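Local atomic coordinates of CaaX farnesyltransferase alpha subunit Ram2 (Aspergillus fumigatus, PDB entry 4L9P), a protein that forms the alpha subunit of a protein prenyltransferase, which together with the beta subunit Ram1 probably attaches farnesyl groups to CAAX proteins. Residues Met205-Pro210 against Trp262-Gly267; His221-Thr224 against Glu229-Arg232; Ser243-Ser248 against Gly267-Ala272; Arg251-Pro256 against Lys280-Ser285. The protein carries 1 engineered substitution. All coordinates share one frame; numbering follows the deposited sequence. Where two conformers were deposited one is given.

Interaction 1 of 4, residues Met205-Pro210 against Trp262-Gly267; sequences MLRFGP and WSYARG
Tyr264 reaches across to Phe208 and Arg207 with the end of its side chain. The contact joins two helices of the prenyltransferase alpha-subunit fold, an all-helical array of helical hairpins. Helix 197-208 ends here, and helix 259-272 passes beside it. The backbones stay well apart. Even the nearest CA atoms, those of Phe208 and Gly267, are 8.9 Å from each other. The tyrosine spans this distance. Its CG is anti to the backbone N (chi1 -180°), which carries the hydroxyl out to the other helix.

The tight part is where this hydroxyl meets the phenylalanine. Tyr264 OH lies at the edge of the Phe208 ring, in the ring plane, 3.7 Å from Phe208 CE2. The two side chains cross at about a right angle. This is not a ring stack: the closest carbons, Phe208 CE2 and Tyr264 CZ, are 4.4 Å apart. Both residues are buried.

The loose side belongs to Arg207, which is partly exposed. It lends the start of its chain to the contact, then bends at chi2 and leads its guanidinium away. The polar ends share a partner on helix 238-254. Glu244 takes a hydrogen bond from Tyr264 OH on OE1 and a salt bridge from Arg207 NE on OE2. Nearer the backbone, Arg207 CB and Arg207 CG each lie 3.9 Å from Tyr264 OH.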
loop_
_atom_site.group_PDB
_atom_site.type_symbol
_atom_site.label_atom_id
_atom_site.label_comp_id
_atom_site.label_asym_id
_atom_site.label_seq_id
_atom_site.Cartn_x
_atom_site.Cartn_y
_atom_site.Cartn_z
ATOM N N MET A 205 2.628 -11.899 16.287
ATOM C CA MET A 205 2.936 -13.122 15.570
ATOM C C MET A 205 3.582 -14.164 16.497
ATOM O O MET A 205 3.200 -15.364 16.493
ATOM C CB MET A 205 3.891 -12.812 14.466
ATOM C CG MET A 205 4.165 -14.030 13.591
ATOM S SD MET A 205 5.872 -14.490 13.633
ATOM C CE MET A 205 6.735 -13.242 14.372
ATOM N N LEU A 206 4.545 -13.726 17.312
ATOM C CA LEU A 206 5.265 -14.703 18.166
ATOM C C LEU A 206 4.292 -15.324 19.130
ATOM O O LEU A 206 4.408 -16.526 19.421
ATOM C CB LEU A 206 6.342 -13.972 18.980
ATOM C CG LEU A 206 7.498 -13.392 18.163
ATOM C CD1 LEU A 206 8.446 -12.612 19.080
ATOM C CD2 LEU A 206 8.269 -14.475 17.372
ATOM N N ARG A 207 3.375 -14.541 19.687
ATOM C CA ARG A 207 2.525 -15.049 20.772
ATOM C C ARG A 207 1.217 -15.687 20.314
ATOM O O ARG A 207 0.760 -16.670 20.937
ATOM C CB ARG A 207 2.231 -13.941 21.775
ATOM C CG ARG A 207 3.495 -13.425 22.520
ATOM C CD ARG A 207 3.980 -14.480 23.465
ATOM N NE ARG A 207 4.859 -13.948 24.494
ATOM C CZ ARG A 207 6.046 -14.484 24.780
ATOM N NH1 ARG A 207 6.526 -15.481 24.008
ATOM N NH2 ARG A 207 6.763 -13.979 25.779
ATOM N N PHE A 208 0.632 -15.139 19.248
ATOM C CA PHE A 208 -0.742 -15.458 18.873
ATOM C C PHE A 208 -0.850 -15.821 17.436
ATOM O O PHE A 208 -1.931 -16.214 17.010
ATOM C CB PHE A 208 -1.694 -14.297 19.261
ATOM C CG PHE A 208 -1.733 -14.079 20.725
ATOM C CD1 PHE A 208 -2.354 -15.017 21.521
ATOM C CD2 PHE A 208 -1.040 -13.020 21.316
ATOM C CE1 PHE A 208 -2.354 -14.884 22.890
ATOM C CE2 PHE A 208 -1.065 -12.847 22.695
ATOM C CZ PHE A 208 -1.712 -13.815 23.482
ATOM N N GLY A 209 0.232 -15.723 16.667
ATOM C CA GLY A 209 0.113 -16.060 15.251
ATOM C C GLY A 209 -0.032 -17.544 14.967
ATOM O O GLY A 209 0.471 -18.373 15.722
ATOM N N PRO A 210 -0.738 -17.917 13.892
ATOM C CA PRO A 210 -0.916 -19.361 13.624
ATOM C C PRO A 210 0.402 -20.048 13.284
ATOM O O PRO A 210 1.242 -19.484 12.592
ATOM C CB PRO A 210 -1.871 -19.394 12.416
ATOM C CG PRO A 210 -2.247 -17.964 12.132
ATOM C CD PRO A 210 -1.507 -17.026 13.018
ATOM N N TRP A 262 -2.579 -0.550 23.028
ATOM C CA TRP A 262 -4.041 -0.662 23.129
ATOM C C TRP A 262 -4.551 -1.559 22.009
ATOM O O TRP A 262 -5.425 -2.417 22.225
ATOM C CB TRP A 262 -4.713 0.710 23.041
ATOM C CG TRP A 262 -4.473 1.581 24.245
ATOM C CD1 TRP A 262 -3.554 2.576 24.351
ATOM C CD2 TRP A 262 -5.241 1.608 25.453
ATOM N NE1 TRP A 262 -3.676 3.222 25.581
ATOM C CE2 TRP A 262 -4.693 2.629 26.279
ATOM C CE3 TRP A 262 -6.333 0.852 25.938
ATOM C CZ2 TRP A 262 -5.233 2.941 27.559
ATOM C CZ3 TRP A 262 -6.838 1.134 27.240
ATOM C CH2 TRP A 262 -6.304 2.193 28.004
ATOM N N SER A 263 -4.030 -1.363 20.793
ATOM C CA SER A 263 -4.447 -2.203 19.664
ATOM C C SER A 263 -3.987 -3.645 19.900
ATOM O O SER A 263 -4.707 -4.584 19.589
ATOM C CB SER A 263 -3.869 -1.667 18.367
ATOM O OG SER A 263 -4.371 -0.339 18.135
ATOM N N TYR A 264 -2.788 -3.825 20.427
ATOM C CA TYR A 264 -2.296 -5.186 20.701
ATOM C C TYR A 264 -3.240 -5.857 21.715
ATOM O O TYR A 264 -3.676 -7.008 21.515
ATOM C CB TYR A 264 -0.874 -5.082 21.241
ATOM C CG TYR A 264 -0.259 -6.403 21.555
ATOM C CD1 TYR A 264 0.260 -7.193 20.511
ATOM C CD2 TYR A 264 -0.204 -6.894 22.863
ATOM C CE1 TYR A 264 0.816 -8.427 20.788
ATOM C CE2 TYR A 264 0.361 -8.156 23.169
ATOM C CZ TYR A 264 0.861 -8.909 22.118
ATOM O OH TYR A 264 1.413 -10.160 22.348
ATOM N N ALA A 265 -3.621 -5.151 22.771
ATOM C CA ALA A 265 -4.523 -5.749 23.770
ATOM C C ALA A 265 -5.884 -6.107 23.196
ATOM O O ALA A 265 -6.439 -7.164 23.519
ATOM C CB ALA A 265 -4.707 -4.812 24.995
ATOM N N ARG A 266 -6.425 -5.246 22.336
ATOM C CA ARG A 266 -7.662 -5.635 21.634
ATOM C C ARG A 266 -7.443 -6.936 20.867
ATOM O O ARG A 266 -8.317 -7.802 20.858
ATOM C CB ARG A 266 -8.139 -4.545 20.687
ATOM C CG ARG A 266 -8.648 -3.321 21.408
ATOM C CD ARG A 266 -8.934 -2.210 20.472
ATOM N NE ARG A 266 -9.624 -1.050 21.065
ATOM C CZ ARG A 266 -10.951 -0.868 21.093
ATOM N NH1 ARG A 266 -11.783 -1.785 20.631
ATOM N NH2 ARG A 266 -11.434 0.262 21.604
ATOM N N GLY A 267 -6.314 -7.057 20.191
ATOM C CA GLY A 267 -6.052 -8.278 19.454
ATOM C C GLY A 267 -5.916 -9.473 20.372
ATOM O O GLY A 267 -6.395 -10.582 20.047
#

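Interaction 2 of 4, residues His221-Thr224 against Glu229-Arg232; sequences HNTT and EKGR
Asn222, His221 and Lys230 bury the most surface where residues 221-224 meet residues 229-232. Both segments belong to the long loop between helix 197-208 and helix 238-254. Asn222 holds the second segment by its side-chain amide. Its ND2 donates to Glu229 O over 3.0 Å, in a nearly straight bond (N-H...O 166°). The oxygen lies close to the amide plane of Asn222, but ND2 comes in from above the carbonyl plane of Glu229. Arg232 N reaches the same oxygen from the opposite face, 3.1 Å from Glu229 O. Two donors therefore grip one carbonyl.

His221 contributes its backbone O, its CB and its ring. Its O accepts from Gly231 N at 2.7 Å. Its CB packs 3.3 Å from Arg232 O. A water sits at the edge of the His221 ring, in plane. It is bound by His221 N and His221 ND1 and donates to Gly231 O, so it adds a water-mediated link to the two direct bonds.

Lys230 lays its aliphatic chain against Thr223, with Lys230 CG 3.9 Å from Thr223 CG2. The chain then bends at chi3. Its NZ is hydrogen-bonded to Gln296, Tyr335 and Ser293 of the Ram1 beta subunit. The loop thus also touches the beta subunit. Gly231 has a positive phi (106°), as expected at the third position of the type II beta turn that Glu229 to Arg232 form.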
loop_
_atom_site.group_PDB
_atom_site.type_symbol
_atom_site.label_atom_id
_atom_site.label_comp_id
_atom_site.label_asym_id
_atom_site.label_seq_id
_atom_site.Cartn_x
_atom_site.Cartn_y
_atom_site.Cartn_z
ATOM N N HIS A 221 -5.547 -16.328 13.270
ATOM C CA HIS A 221 -6.260 -17.593 13.260
ATOM C C HIS A 221 -7.665 -17.428 12.722
ATOM O O HIS A 221 -8.239 -16.314 12.676
ATOM C CB HIS A 221 -6.414 -18.108 14.697
ATOM C CG HIS A 221 -5.165 -18.720 15.240
ATOM N ND1 HIS A 221 -4.165 -17.997 15.878
ATOM C CD2 HIS A 221 -4.733 -19.995 15.178
ATOM C CE1 HIS A 221 -3.195 -18.817 16.226
ATOM N NE2 HIS A 221 -3.525 -20.041 15.840
ATOM N N ASN A 222 -8.233 -18.566 12.337
ATOM C CA ASN A 222 -9.669 -18.649 12.080
ATOM C C ASN A 222 -10.113 -17.826 10.881
ATOM O O ASN A 222 -11.220 -17.306 10.879
ATOM C CB ASN A 222 -10.510 -18.241 13.321
ATOM C CG ASN A 222 -11.930 -18.796 13.284
ATOM O OD1 ASN A 222 -12.165 -19.911 12.782
ATOM N ND2 ASN A 222 -12.876 -18.052 13.872
ATOM N N THR A 223 -9.288 -17.740 9.849
ATOM C CA THR A 223 -9.720 -17.079 8.637
ATOM C C THR A 223 -10.701 -17.959 7.833
ATOM O O THR A 223 -11.242 -17.505 6.851
ATOM C CB THR A 223 -8.506 -16.650 7.744
ATOM O OG1 THR A 223 -7.687 -17.790 7.461
ATOM C CG2 THR A 223 -7.653 -15.625 8.493
ATOM N N THR A 224 -10.924 -19.211 8.219
ATOM C CA THR A 224 -12.002 -19.970 7.526
ATOM C C THR A 224 -13.370 -19.698 8.177
ATOM O O THR A 224 -14.406 -20.098 7.646
ATOM C CB THR A 224 -11.715 -21.472 7.470
ATOM O OG1 THR A 224 -11.456 -21.943 8.797
ATOM C CG2 THR A 224 -10.452 -21.761 6.624
ATOM N N GLU A 229 -15.235 -13.314 13.593
ATOM C CA GLU A 229 -14.506 -14.173 14.517
ATOM C C GLU A 229 -13.044 -14.363 14.087
ATOM O O GLU A 229 -12.330 -15.201 14.631
ATOM C CB GLU A 229 -15.196 -15.522 14.642
ATOM C CG GLU A 229 -16.710 -15.424 14.894
ATOM C CD GLU A 229 -17.060 -14.542 16.085
ATOM O OE1 GLU A 229 -16.443 -14.740 17.150
ATOM O OE2 GLU A 229 -17.951 -13.654 15.964
ATOM N N LYS A 230 -12.583 -13.543 13.133
ATOM C CA LYS A 230 -11.208 -13.694 12.651
ATOM C C LYS A 230 -10.269 -13.383 13.814
ATOM O O LYS A 230 -10.431 -12.356 14.501
ATOM C CB LYS A 230 -10.959 -12.755 11.430
ATOM C CG LYS A 230 -9.659 -13.121 10.739
ATOM C CD LYS A 230 -9.312 -12.193 9.566
ATOM C CE LYS A 230 -10.318 -12.205 8.456
ATOM N NZ LYS A 230 -9.808 -11.331 7.309
ATOM N N GLY A 231 -9.289 -14.252 14.039
ATOM C CA GLY A 231 -8.341 -14.104 15.117
ATOM C C GLY A 231 -8.584 -15.084 16.266
ATOM O O GLY A 231 -7.651 -15.351 17.020
ATOM N N ARG A 232 -9.811 -15.590 16.436
ATOM C CA ARG A 232 -10.100 -16.510 17.551
ATOM C C ARG A 232 -9.226 -17.748 17.551
ATOM O O ARG A 232 -9.140 -18.460 16.547
ATOM C CB ARG A 232 -11.550 -16.979 17.445
ATOM C CG ARG A 232 -12.516 -15.906 17.704
ATOM C CD ARG A 232 -12.970 -16.056 19.111
ATOM N NE ARG A 232 -12.755 -14.826 19.835
ATOM C CZ ARG A 232 -13.566 -13.778 19.784
ATOM N NH1 ARG A 232 -14.676 -13.791 19.032
ATOM N NH2 ARG A 232 -13.258 -12.719 20.508
HETATM O O HOH W 1 -5.054 -15.053 15.873
#

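Interaction 3 of 4, residues Ser243-Ser248 against Gly267-Ala272; sequences SELQYS and GVLQAA
Val268 is the first residue of 267-272 to touch Leu245, and its CB points toward helix 238-254. The branch that does the touching is CG1, set opposite the backbone N by a chi1 of 174°: Val268 CG1 lies 3.8 Å from Leu245 CD2 and 4.0 Å from Leu245 CG. The two side chains slide past each other in opposite directions. The other branch, CG2, faces Phe208 of helix 197-208.

Leu269 follows and meets the same leucine from another direction, crossing it at about a right angle. Leu269 CD2 is 3.7 Å from Leu245 CD1, while Leu269 CG is 4.0 Å from Leu245 CD2. Each methyl of Leu245 therefore has its own closest neighbour. Helices 238-254 and 259-272 are consecutive and run antiparallel, so this is the apolar seam of a helical hairpin, the building unit of the alpha subunit. All three residues are buried, and Trp279 also packs on Leu245.

Beyond Leu269 the helix turns from the seam to the loop before helix 238-254. The NE2 of Gln270 donates to Ser228 O and Lys230 O. The backbone of Ala271 is hydrogen-bonded to Leu233.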
loop_
_atom_site.group_PDB
_atom_site.type_symbol
_atom_site.label_atom_id
_atom_site.label_comp_id
_atom_site.label_asym_id
_atom_site.label_seq_id
_atom_site.Cartn_x
_atom_site.Cartn_y
_atom_site.Cartn_z
ATOM N N SER A 243 -0.631 -12.972 31.043
ATOM C CA SER A 243 0.702 -12.400 31.029
ATOM C C SER A 243 0.829 -11.309 29.947
ATOM O O SER A 243 1.393 -10.230 30.169
ATOM C CB SER A 243 1.716 -13.534 30.749
ATOM O OG SER A 243 3.035 -13.034 30.597
ATOM N N GLU A 244 0.288 -11.569 28.772
ATOM C CA GLU A 244 0.399 -10.586 27.685
ATOM C C GLU A 244 -0.446 -9.350 27.935
ATOM O O GLU A 244 -0.067 -8.243 27.566
ATOM C CB GLU A 244 -0.021 -11.263 26.377
ATOM C CG GLU A 244 1.060 -12.233 25.902
ATOM C CD GLU A 244 2.360 -11.530 25.560
ATOM O OE1 GLU A 244 2.306 -10.532 24.803
ATOM O OE2 GLU A 244 3.445 -11.988 26.021
ATOM N N LEU A 245 -1.599 -9.551 28.563
ATOM C CA LEU A 245 -2.404 -8.390 28.959
ATOM C C LEU A 245 -1.718 -7.560 30.050
ATOM O O LEU A 245 -1.768 -6.312 30.023
ATOM C CB LEU A 245 -3.816 -8.839 29.367
ATOM C CG LEU A 245 -4.666 -9.435 28.256
ATOM C CD1 LEU A 245 -5.922 -10.008 28.866
ATOM C CD2 LEU A 245 -5.011 -8.366 27.176
ATOM N N GLN A 246 -1.087 -8.237 31.022
ATOM C CA GLN A 246 -0.385 -7.478 32.032
ATOM C C GLN A 246 0.778 -6.706 31.429
ATOM O O GLN A 246 1.025 -5.525 31.788
ATOM C CB GLN A 246 0.129 -8.447 33.132
ATOM C CG GLN A 246 0.870 -7.782 34.258
ATOM C CD GLN A 246 1.202 -8.797 35.358
ATOM O OE1 GLN A 246 2.223 -9.495 35.291
ATOM N NE2 GLN A 246 0.326 -8.900 36.363
ATOM N N TYR A 247 1.496 -7.343 30.493
ATOM C CA TYR A 247 2.603 -6.668 29.829
ATOM C C TYR A 247 2.098 -5.396 29.108
ATOM O O TYR A 247 2.687 -4.285 29.188
ATOM C CB TYR A 247 3.281 -7.606 28.828
ATOM C CG TYR A 247 4.384 -6.953 28.020
ATOM C CD1 TYR A 247 5.691 -6.874 28.531
ATOM C CD2 TYR A 247 4.132 -6.450 26.739
ATOM C CE1 TYR A 247 6.700 -6.299 27.803
ATOM C CE2 TYR A 247 5.115 -5.844 26.009
ATOM C CZ TYR A 247 6.397 -5.769 26.531
ATOM O OH TYR A 247 7.378 -5.207 25.771
ATOM N N SER A 248 1.004 -5.558 28.411
ATOM C CA SER A 248 0.391 -4.426 27.677
ATOM C C SER A 248 0.023 -3.281 28.629
ATOM O O SER A 248 0.289 -2.117 28.276
ATOM C CB SER A 248 -0.844 -4.897 26.921
ATOM O OG SER A 248 -0.473 -5.889 25.984
ATOM N N GLY A 267 -6.314 -7.057 20.191
ATOM C CA GLY A 267 -6.052 -8.278 19.454
ATOM C C GLY A 267 -5.916 -9.473 20.372
ATOM O O GLY A 267 -6.395 -10.582 20.047
ATOM N N VAL A 268 -5.271 -9.302 21.516
ATOM C CA VAL A 268 -5.167 -10.430 22.460
ATOM C C VAL A 268 -6.523 -10.865 22.977
ATOM O O VAL A 268 -6.816 -12.072 23.029
ATOM C CB VAL A 268 -4.282 -10.046 23.646
ATOM C CG1 VAL A 268 -4.286 -11.174 24.724
ATOM C CG2 VAL A 268 -2.843 -9.745 23.150
ATOM N N LEU A 269 -7.367 -9.883 23.332
ATOM C CA LEU A 269 -8.720 -10.235 23.847
ATOM C C LEU A 269 -9.535 -10.935 22.763
ATOM O O LEU A 269 -10.224 -11.909 23.036
ATOM C CB LEU A 269 -9.442 -9.013 24.421
ATOM C CG LEU A 269 -8.753 -8.448 25.674
ATOM C CD1 LEU A 269 -9.278 -7.031 26.002
ATOM C CD2 LEU A 269 -9.005 -9.348 26.874
ATOM N N GLN A 270 -9.466 -10.440 21.523
ATOM C CA GLN A 270 -10.161 -11.151 20.425
ATOM C C GLN A 270 -9.647 -12.578 20.256
ATOM O O GLN A 270 -10.436 -13.526 20.089
ATOM C CB GLN A 270 -9.970 -10.384 19.113
ATOM C CG GLN A 270 -10.450 -11.120 17.830
ATOM C CD GLN A 270 -11.978 -11.146 17.679
ATOM O OE1 GLN A 270 -12.739 -10.706 18.569
ATOM N NE2 GLN A 270 -12.431 -11.687 16.548
ATOM N N ALA A 271 -8.328 -12.740 20.270
ATOM C CA ALA A 271 -7.767 -14.094 20.117
ATOM C C ALA A 271 -8.266 -15.018 21.216
ATOM O O ALA A 271 -8.610 -16.222 20.964
ATOM C CB ALA A 271 -6.218 -14.011 20.143
ATOM N N ALA A 272 -8.309 -14.488 22.435
ATOM C CA ALA A 272 -8.676 -15.295 23.605
ATOM C C ALA A 272 -10.202 -15.492 23.778
ATOM O O ALA A 272 -10.641 -16.285 24.635
ATOM C CB ALA A 272 -8.098 -14.655 24.862
#

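Interaction 4 of 4, residues Arg251-Pro256 against Lys280-Ser285; sequences RILEAP and KDFARS
The last part of helix 238-254 meets the short helix 280-284 through Ile252, Leu253 and Phe282, in an apolar contact between neighbouring helical elements. Phe282 makes much of the approach from its own helix, for the CA atoms of Leu253 and Phe282 lie 10.1 Å apart. With chi1 at 180° the ring stretches away from the backbone, and its far end arrives at Ile252.

Two arms of the isoleucine touch that end. Ile252 CG2 is 3.8 Å from Phe282 CZ, and Ile252 CD1 is 3.8 Å from Phe282 CE2. The two side chains cross obliquely. Leu253 adds a looser contact on the exposed side, with its CD2 4.2 Å from Phe282 CE1. Ile252 is buried and the ring partly exposed, so the contact runs from the interior to the surface. Phe282 also makes edge-to-face contacts with Trp279 and Phe286, and both of these aromatics pack on Ile252.

No polar bond crosses between the segments. Arg251 holds Glu254 side-on with two nitrogens. Its NE donates to Glu254 OE1 at 3.1 Å and its NH2 to Glu254 OE2 at 2.8 Å, both from above the carboxylate plane. On the other side, Ser285 OG donates to Phe282 O over 2.6 Å. Phe282, Trp279 and Phe286 form a small aromatic cluster around Ile252, which joins a short helix to a longer one in an all-helical fold.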
loop_
_atom_site.group_PDB
_atom_site.type_symbol
_atom_site.label_atom_id
_atom_site.label_comp_id
_atom_site.label_asym_id
_atom_site.label_seq_id
_atom_site.Cartn_x
_atom_site.Cartn_y
_atom_site.Cartn_z
ATOM N N ARG A 251 3.137 -1.403 29.685
ATOM C CA ARG A 251 3.649 -0.516 28.659
ATOM C C ARG A 251 2.755 0.714 28.473
ATOM O O ARG A 251 3.259 1.813 28.267
ATOM C CB ARG A 251 3.797 -1.259 27.326
ATOM C CG ARG A 251 4.770 -2.447 27.360
ATOM C CD ARG A 251 6.266 -2.060 27.557
ATOM N NE ARG A 251 6.640 -1.620 28.842
ATOM C CZ ARG A 251 6.798 -2.434 29.902
ATOM N NH1 ARG A 251 6.517 -3.731 29.785
ATOM N NH2 ARG A 251 7.189 -1.949 31.099
ATOM N N ILE A 252 1.430 0.518 28.513
ATOM C CA ILE A 252 0.478 1.654 28.397
ATOM C C ILE A 252 0.780 2.702 29.481
ATOM O O ILE A 252 0.828 3.911 29.197
ATOM C CB ILE A 252 -0.964 1.159 28.503
ATOM C CG1 ILE A 252 -1.308 0.450 27.158
ATOM C CG2 ILE A 252 -1.936 2.327 28.793
ATOM C CD1 ILE A 252 -2.608 -0.370 27.256
ATOM N N LEU A 253 1.070 2.260 30.698
ATOM C CA LEU A 253 1.280 3.224 31.783
ATOM C C LEU A 253 2.529 4.104 31.543
ATOM O O LEU A 253 2.618 5.221 32.050
ATOM C CB LEU A 253 1.402 2.475 33.123
ATOM C CG LEU A 253 0.100 1.845 33.627
ATOM C CD1 LEU A 253 0.400 0.838 34.745
ATOM C CD2 LEU A 253 -0.894 2.911 34.105
ATOM N N GLU A 254 3.470 3.637 30.738
ATOM C CA GLU A 254 4.626 4.469 30.396
ATOM C C GLU A 254 4.294 5.593 29.435
ATOM O O GLU A 254 5.043 6.589 29.368
ATOM C CB GLU A 254 5.741 3.624 29.765
ATOM C CG GLU A 254 6.251 2.528 30.686
ATOM C CD GLU A 254 7.156 1.506 30.008
ATOM O OE1 GLU A 254 7.257 1.439 28.780
ATOM O OE2 GLU A 254 7.808 0.763 30.745
ATOM N N ALA A 255 3.188 5.448 28.673
ATOM C CA ALA A 255 2.857 6.413 27.587
ATOM C C ALA A 255 1.444 6.125 27.155
ATOM O O ALA A 255 1.196 5.425 26.200
ATOM C CB ALA A 255 3.852 6.296 26.385
ATOM N N PRO A 256 0.465 6.624 27.923
ATOM C CA PRO A 256 -0.910 6.150 27.694
ATOM C C PRO A 256 -1.511 6.569 26.351
ATOM O O PRO A 256 -2.467 5.923 25.945
ATOM C CB PRO A 256 -1.708 6.838 28.845
ATOM C CG PRO A 256 -0.701 6.946 29.915
ATOM C CD PRO A 256 0.567 7.397 29.185
ATOM N N LYS A 280 -12.294 -2.649 31.791
ATOM C CA LYS A 280 -13.136 -1.487 32.019
ATOM C C LYS A 280 -12.526 -0.576 33.079
ATOM O O LYS A 280 -12.427 0.617 32.884
ATOM C CB LYS A 280 -14.544 -1.927 32.399
ATOM C CG LYS A 280 -15.561 -0.789 32.507
ATOM C CD LYS A 280 -16.915 -1.332 32.926
ATOM C CE LYS A 280 -17.845 -0.194 33.262
ATOM N NZ LYS A 280 -19.084 -0.702 33.894
ATOM N N ASP A 281 -12.071 -1.148 34.182
ATOM C CA ASP A 281 -11.565 -0.319 35.257
ATOM C C ASP A 281 -10.224 0.282 34.866
ATOM O O ASP A 281 -9.937 1.432 35.193
ATOM C CB ASP A 281 -11.397 -1.169 36.497
ATOM C CG ASP A 281 -12.703 -1.505 37.144
ATOM O OD1 ASP A 281 -13.700 -0.778 36.928
ATOM O OD2 ASP A 281 -12.713 -2.499 37.903
ATOM N N PHE A 282 -9.383 -0.497 34.181
ATOM C CA PHE A 282 -8.111 0.032 33.722
ATOM C C PHE A 282 -8.369 1.246 32.796
ATOM O O PHE A 282 -7.729 2.278 32.942
ATOM C CB PHE A 282 -7.344 -1.048 32.953
ATOM C CG PHE A 282 -6.009 -0.601 32.428
ATOM C CD1 PHE A 282 -4.971 -0.372 33.304
ATOM C CD2 PHE A 282 -5.781 -0.467 31.049
ATOM C CE1 PHE A 282 -3.731 -0.000 32.873
ATOM C CE2 PHE A 282 -4.525 -0.075 30.581
ATOM C CZ PHE A 282 -3.488 0.142 31.511
ATOM N N ALA A 283 -9.289 1.115 31.839
ATOM C CA ALA A 283 -9.587 2.209 30.914
ATOM C C ALA A 283 -10.123 3.411 31.693
ATOM O O ALA A 283 -9.701 4.523 31.450
ATOM C CB ALA A 283 -10.604 1.773 29.844
ATOM N N ARG A 284 -11.034 3.185 32.644
ATOM C CA ARG A 284 -11.560 4.299 33.443
ATOM C C ARG A 284 -10.462 5.041 34.195
ATOM O O ARG A 284 -10.620 6.237 34.505
ATOM C CB ARG A 284 -12.557 3.784 34.479
ATOM C CG ARG A 284 -13.801 3.169 33.914
ATOM C CD ARG A 284 -14.750 2.700 35.046
ATOM N NE ARG A 284 -15.738 3.735 35.311
ATOM C CZ ARG A 284 -16.009 4.311 36.495
ATOM N NH1 ARG A 284 -15.356 3.979 37.614
ATOM N NH2 ARG A 284 -16.949 5.255 36.550
ATOM N N SER A 285 -9.380 4.347 34.566
ATOM C CA SER A 285 -8.320 5.016 35.333
ATOM C C SER A 285 -7.656 6.188 34.577
ATOM O O SER A 285 -6.983 7.008 35.206
ATOM C CB SER A 285 -7.260 4.021 35.837
ATOM O OG SER A 285 -6.427 3.522 34.790
#

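How the interactions relate
Interactions 1 and 3 are the buried pair. Their centres are about 7 Å apart, and both use helix 259-272. Glu244 of interaction 3 links the two through its bonds to Tyr264 and Arg207. Interactions 3 and 4 use successive parts of helix 238-254. Interaction 4 is closer to the surface, with an aromatic ring against aliphatic methyls, where interaction 3 has aliphatic groups alone; Trp262 CH2 packs 3.9 Å from Phe282 CE2 and so links interaction 4 to interaction 1. Interaction 2 differs in kind. It is a loop held by backbone, amide and water bonds. It lies about 15 Å from interaction 4 at the nearest atoms, but touches interactions 1 and 3.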